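Local coordinates for ZmpA Glycopeptidase (Clostridium perfringens, PDB 6XSX), which acts as a metalloprotease of the M60 family, represented here by its catalytic module, and as a glycopeptidase probably cleaves the peptide chain of glycosylated proteins, at residues P427-W432 / E519-K524; I479-S484 / I513-N518. All blocks are in the same frame, centred on the assembly; numbering follows the deposited sequence.

Contact 1: residues P427-W432 / E519-K524; sequences PSNKLW and EINPSK
N429 and L431 meet I520 where an inverse gamma turn centred on K430 lies against the loop between strands 511-517 and 526-528 of the C-terminal antiparallel sheet. The polar part across the contact is one hydrogen bond. N429 ND2 donates it to I520 O over 3.0 Å, almost straight at 171°. The acceptor lies in the amide plane of N429, whereas the donor stands above the carbonyl plane of I520. Asparagine suits this place because its short, flat amide, with CG beside the backbone N (chi1 -56°), can present an N-H to a main-chain oxygen of a neighbouring loop. Within that loop, D517 OD1 accepts the backbone N-H groups of both E519 and N521.

The apolar part is built on I520, whose positive phi of 59° is unusual for a beta-branched residue and belongs to a tight bend. Buried L431 packs its isobutyl group against L358 and Y361 of helix 347-361 and H405 of helix 403-408. Branching lets isoleucine serve two partners: CD1 reaches L431 CD2 at 4.1 Å, the side chains crossing at about a right angle, while methyl CG2 makes a van der Waals contact with K430 O at 3.3 Å.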
loop_
_atom_site.group_PDB
_atom_site.type_symbol
_atom_site.label_atom_id
_atom_site.label_comp_id
_atom_site.label_asym_id
_atom_site.label_seq_id
_atom_site.Cartn_x
_atom_site.Cartn_y
_atom_site.Cartn_z
ATOM N N PRO A 427 26.120 11.811 8.670
ATOM C CA PRO A 427 25.080 12.734 9.133
ATOM C C PRO A 427 25.584 13.392 10.414
ATOM O O PRO A 427 26.384 12.804 11.138
ATOM C CB PRO A 427 23.873 11.866 9.525
ATOM C CG PRO A 427 24.227 10.439 9.113
ATOM C CD PRO A 427 25.679 10.406 8.672
ATOM N N SER A 428 25.132 14.619 10.674
ATOM C CA SER A 428 25.495 15.255 11.925
ATOM C C SER A 428 24.359 15.097 12.929
ATOM O O SER A 428 24.434 15.646 14.021
ATOM C CB SER A 428 25.857 16.704 11.719
ATOM O OG SER A 428 24.793 17.401 11.086
ATOM N N ASN A 429 23.299 14.385 12.526
ATOM C CA ASN A 429 22.181 14.065 13.399
ATOM C C ASN A 429 22.174 12.559 13.635
ATOM O O ASN A 429 22.488 11.782 12.729
ATOM C CB ASN A 429 20.825 14.399 12.770
ATOM C CG ASN A 429 20.678 15.843 12.334
ATOM O OD1 ASN A 429 21.133 16.224 11.253
ATOM N ND2 ASN A 429 20.030 16.647 13.166
ATOM N N LYS A 430 21.773 12.153 14.844
ATOM C CA LYS A 430 21.595 10.743 15.156
ATOM C C LYS A 430 20.259 10.270 14.583
ATOM O O LYS A 430 19.266 10.141 15.299
ATOM C CB LYS A 430 21.768 10.512 16.663
ATOM C CG LYS A 430 23.105 10.994 17.219
ATOM C CD LYS A 430 23.390 10.481 18.629
ATOM C CE LYS A 430 24.739 10.916 19.164
ATOM N NZ LYS A 430 24.880 10.570 20.599
ATOM N N LEU A 431 20.253 10.017 13.273
ATOM C CA LEU A 431 19.029 9.756 12.533
ATOM C C LEU A 431 18.334 8.511 13.081
ATOM O O LEU A 431 17.125 8.373 12.923
ATOM C CB LEU A 431 19.362 9.603 11.046
ATOM C CG LEU A 431 20.003 10.813 10.360
ATOM C CD1 LEU A 431 20.330 10.468 8.917
ATOM C CD2 LEU A 431 19.097 12.040 10.414
ATOM N N TRP A 432 19.090 7.629 13.752
ATOM C CA TRP A 432 18.521 6.394 14.279
ATOM C C TRP A 432 17.630 6.645 15.494
ATOM O O TRP A 432 17.042 5.703 16.019
ATOM C CB TRP A 432 19.604 5.354 14.596
ATOM C CG TRP A 432 20.781 5.937 15.320
ATOM C CD1 TRP A 432 20.974 5.988 16.669
ATOM C CD2 TRP A 432 21.920 6.588 14.726
ATOM N NE1 TRP A 432 22.159 6.610 16.960
ATOM C CE2 TRP A 432 22.763 6.989 15.790
ATOM C CE3 TRP A 432 22.310 6.868 13.408
ATOM C CZ2 TRP A 432 23.973 7.653 15.571
ATOM C CZ3 TRP A 432 23.500 7.533 13.193
ATOM C CH2 TRP A 432 24.320 7.917 14.260
ATOM N N GLU A 519 13.080 17.475 14.626
ATOM C CA GLU A 519 14.021 17.386 13.520
ATOM C C GLU A 519 15.311 16.690 13.967
ATOM O O GLU A 519 16.352 16.840 13.329
ATOM C CB GLU A 519 14.245 18.770 12.909
ATOM C CG GLU A 519 13.035 19.260 12.132
ATOM C CD GLU A 519 13.110 20.651 11.526
ATOM O OE1 GLU A 519 14.237 21.185 11.375
ATOM O OE2 GLU A 519 12.027 21.214 11.246
ATOM N N ILE A 520 15.230 15.925 15.068
ATOM C CA ILE A 520 16.340 15.130 15.578
ATOM C C ILE A 520 17.542 16.024 15.910
ATOM O O ILE A 520 18.697 15.660 15.667
ATOM C CB ILE A 520 16.712 13.985 14.609
ATOM C CG1 ILE A 520 15.485 13.464 13.844
ATOM C CG2 ILE A 520 17.427 12.878 15.380
ATOM C CD1 ILE A 520 15.763 12.323 12.860
ATOM N N ASN A 521 17.274 17.200 16.484
ATOM C CA ASN A 521 18.362 17.997 17.022
ATOM C C ASN A 521 18.487 17.724 18.516
ATOM O O ASN A 521 17.483 17.710 19.229
ATOM C CB ASN A 521 18.151 19.493 16.795
ATOM C CG ASN A 521 18.104 19.844 15.329
ATOM O OD1 ASN A 521 17.027 19.985 14.758
ATOM N ND2 ASN A 521 19.262 19.982 14.713
ATOM N N PRO A 522 19.727 17.546 19.032
ATOM C CA PRO A 522 19.945 17.374 20.472
ATOM C C PRO A 522 19.835 18.710 21.212
ATOM O O PRO A 522 20.127 19.756 20.638
ATOM C CB PRO A 522 21.377 16.813 20.516
ATOM C CG PRO A 522 22.065 17.432 19.300
ATOM C CD PRO A 522 20.976 17.499 18.249
ATOM N N SER A 523 19.380 18.666 22.473
ATOM C CA SER A 523 19.499 19.783 23.403
ATOM C C SER A 523 20.910 19.842 23.979
ATOM O O SER A 523 21.726 18.961 23.715
ATOM C CB SER A 523 18.527 19.615 24.533
ATOM O OG SER A 523 18.910 18.504 25.337
ATOM N N LYS A 524 21.174 20.867 24.809
ATOM C CA LYS A 524 22.312 20.834 25.719
ATOM C C LYS A 524 22.090 19.726 26.748
ATOM O O LYS A 524 20.948 19.439 27.103
ATOM C CB LYS A 524 22.460 22.162 26.468
ATOM C CG LYS A 524 22.685 23.402 25.611
ATOM C CD LYS A 524 22.334 24.671 26.367
ATOM C CE LYS A 524 22.783 25.945 25.678
ATOM N NZ LYS A 524 22.028 26.189 24.426
#

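Contact 2: residues I479-S484 / I513-N518; sequences IGYEIS and IVAYDN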
loop_
_atom_site.group_PDB
_atom_site.type_symbol
_atom_site.label_atom_id
_atom_site.label_comp_id
_atom_site.label_asym_id
_atom_site.label_seq_id
_atom_site.Cartn_x
_atom_site.Cartn_y
_atom_site.Cartn_z
ATOM N N ILE A 479 10.979 14.396 20.945
ATOM C CA ILE A 479 10.669 13.062 20.447
ATOM C C ILE A 479 11.292 11.990 21.343
ATOM O O ILE A 479 10.965 10.807 21.217
ATOM C CB ILE A 479 11.077 12.882 18.972
ATOM C CG1 ILE A 479 12.591 13.021 18.779
ATOM C CG2 ILE A 479 10.275 13.823 18.076
ATOM C CD1 ILE A 479 13.087 12.596 17.409
ATOM N N GLY A 480 12.193 12.397 22.244
ATOM C CA GLY A 480 12.752 11.428 23.172
ATOM C C GLY A 480 14.008 11.945 23.859
ATOM O O GLY A 480 14.487 13.040 23.545
ATOM N N TYR A 481 14.534 11.123 24.776
ATOM C CA TYR A 481 15.683 11.498 25.585
ATOM C C TYR A 481 16.728 10.400 25.491
ATOM O O TYR A 481 16.416 9.215 25.611
ATOM C CB TYR A 481 15.296 11.698 27.055
ATOM C CG TYR A 481 14.251 12.762 27.291
ATOM C CD1 TYR A 481 14.618 14.064 27.591
ATOM C CD2 TYR A 481 12.897 12.473 27.198
ATOM C CE1 TYR A 481 13.668 15.054 27.802
ATOM C CE2 TYR A 481 11.936 13.450 27.402
ATOM C CZ TYR A 481 12.323 14.744 27.708
ATOM O OH TYR A 481 11.382 15.712 27.915
ATOM N N GLU A 482 17.966 10.831 25.280
ATOM C CA GLU A 482 19.106 9.938 25.284
ATOM C C GLU A 482 19.739 9.959 26.677
ATOM O O GLU A 482 19.991 11.030 27.246
ATOM C CB GLU A 482 20.083 10.401 24.208
ATOM C CG GLU A 482 21.427 9.703 24.282
ATOM C CD GLU A 482 22.491 10.436 23.495
ATOM O OE1 GLU A 482 22.988 11.462 24.005
ATOM O OE2 GLU A 482 22.787 9.999 22.356
ATOM N N ILE A 483 20.022 8.759 27.198
ATOM C CA ILE A 483 20.561 8.602 28.540
ATOM C C ILE A 483 21.999 8.104 28.434
ATOM O O ILE A 483 22.246 7.056 27.846
ATOM C CB ILE A 483 19.688 7.644 29.384
ATOM C CG1 ILE A 483 18.228 8.101 29.443
ATOM C CG2 ILE A 483 20.278 7.467 30.780
ATOM C CD1 ILE A 483 17.351 7.501 28.364
ATOM N N SER A 484 22.928 8.869 29.020
ATOM C CA SER A 484 24.323 8.477 29.146
ATOM C C SER A 484 24.661 8.226 30.614
ATOM O O SER A 484 24.093 8.866 31.496
ATOM C CB SER A 484 25.236 9.518 28.554
ATOM O OG SER A 484 25.185 9.464 27.141
ATOM N N ILE A 513 21.730 13.519 30.260
ATOM C CA ILE A 513 20.484 13.376 29.524
ATOM C C ILE A 513 20.423 14.438 28.425
ATOM O O ILE A 513 20.576 15.635 28.688
ATOM C CB ILE A 513 19.270 13.498 30.468
ATOM C CG1 ILE A 513 19.406 12.633 31.725
ATOM C CG2 ILE A 513 17.968 13.237 29.719
ATOM C CD1 ILE A 513 19.405 11.135 31.476
ATOM N N VAL A 514 20.174 13.982 27.193
ATOM C CA VAL A 514 20.055 14.868 26.049
ATOM C C VAL A 514 18.689 14.640 25.399
ATOM O O VAL A 514 18.381 13.524 24.985
ATOM C CB VAL A 514 21.221 14.639 25.068
ATOM C CG1 VAL A 514 21.101 15.484 23.805
ATOM C CG2 VAL A 514 22.581 14.860 25.732
ATOM N N ALA A 515 17.874 15.705 25.333
ATOM C CA ALA A 515 16.552 15.655 24.728
ATOM C C ALA A 515 16.681 15.890 23.224
ATOM O O ALA A 515 17.604 16.563 22.785
ATOM C CB ALA A 515 15.641 16.680 25.374
ATOM N N TYR A 516 15.761 15.302 22.443
ATOM C CA TYR A 516 15.820 15.402 20.990
ATOM C C TYR A 516 14.495 15.927 20.463
ATOM O O TYR A 516 13.446 15.532 20.963
ATOM C CB TYR A 516 16.161 14.061 20.340
ATOM C CG TYR A 516 17.640 13.798 20.266
ATOM C CD1 TYR A 516 18.338 13.354 21.380
ATOM C CD2 TYR A 516 18.344 14.017 19.090
ATOM C CE1 TYR A 516 19.705 13.124 21.319
ATOM C CE2 TYR A 516 19.706 13.783 19.010
ATOM C CZ TYR A 516 20.387 13.338 20.132
ATOM O OH TYR A 516 21.730 13.110 20.070
ATOM N N ASP A 517 14.569 16.811 19.456
ATOM C CA ASP A 517 13.378 17.462 18.932
ATOM C C ASP A 517 12.927 16.826 17.615
ATOM O O ASP A 517 13.537 15.874 17.121
ATOM C CB ASP A 517 13.552 18.979 18.846
ATOM C CG ASP A 517 14.393 19.464 17.678
ATOM O OD1 ASP A 517 14.730 18.634 16.780
ATOM O OD2 ASP A 517 14.727 20.674 17.683
ATOM N N ASN A 518 11.868 17.403 17.042
ATOM C CA ASN A 518 11.121 16.819 15.941
ATOM C C ASN A 518 11.975 16.724 14.676
ATOM O O ASN A 518 11.607 16.005 13.754
ATOM C CB ASN A 518 9.823 17.590 15.671
ATOM C CG ASN A 518 8.733 17.299 16.681
ATOM O OD1 ASN A 518 8.444 16.133 16.955
ATOM N ND2 ASN A 518 8.102 18.347 17.209
HETATM O O HOH W 1 23.320 13.212 22.024
#
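E482 and Y516 come together because E482 holds CG anti to its backbone N (chi1 169°), while Y516 turns its ring beside its own N (chi1 -85°). Their side chains cross, E482 CB lying 4.0 Å from Y516 CE1, with carboxylate and ring planes 73° apart. They lie on neighbouring antiparallel strands, 478-485 and 511-517, the central pair of a four-stranded sheet. E482 and V514 form a hydrogen-bonded pair: E482 N to V514 O is 2.7 Å, and V514 N returns a bond to E482 O. Further along, Y516 N reaches G480 O over 2.8 Å, but Y516 O is bound by I479 N at 2.7 Å, consistent with a classic beta bulge at I479 and G480. Glycine suits position 480 because at its backbone angles a side chain would collide with the carbonyl oxygen of I479.

On one face Y481, I483, A515 and I513 turn toward strands 452-459 and 463-470, and the Y481 ring stacks with F468. The small A515 lets the tyrosine lie close, with Y481 CE1 3.5 Å from A515 CB. I483 and I513 run side by side, I483 CG2 3.8 Å from I513 CD1.

On the other face E482 lies alongside V514, its buried carboxylate satisfied: OE2 is hydrogen-bonded to Y433 OH and salt-bridged to K430 NZ. One water joins the strands, donating to E482 OE1 at 2.7 Å and lying 2.5 Å from Y516 OH.

The two contacts meet at the C-terminal sheet, their centres about 9 Å apart. Contact 2 pairs two strands of that sheet; contact 1 brings a preceding loop, 427-432, against the turn that leaves the second of them. K430 is one direct tie, with NZ 2.8 Å from E482 OE2 and CD 3.4 Å from Y516 OH. S523 is another: its N probably bonds A515 O at 2.8 Å, and its OG bonds A515 N. A 1,2-ethanediol, probably from the crystallisation liquor, lies about 3 Å from the Y481 side chain. The HExxH pattern on helix 277-286, probably the metal-binding motif although no metal is bound to it here, contributes no residue to either contact.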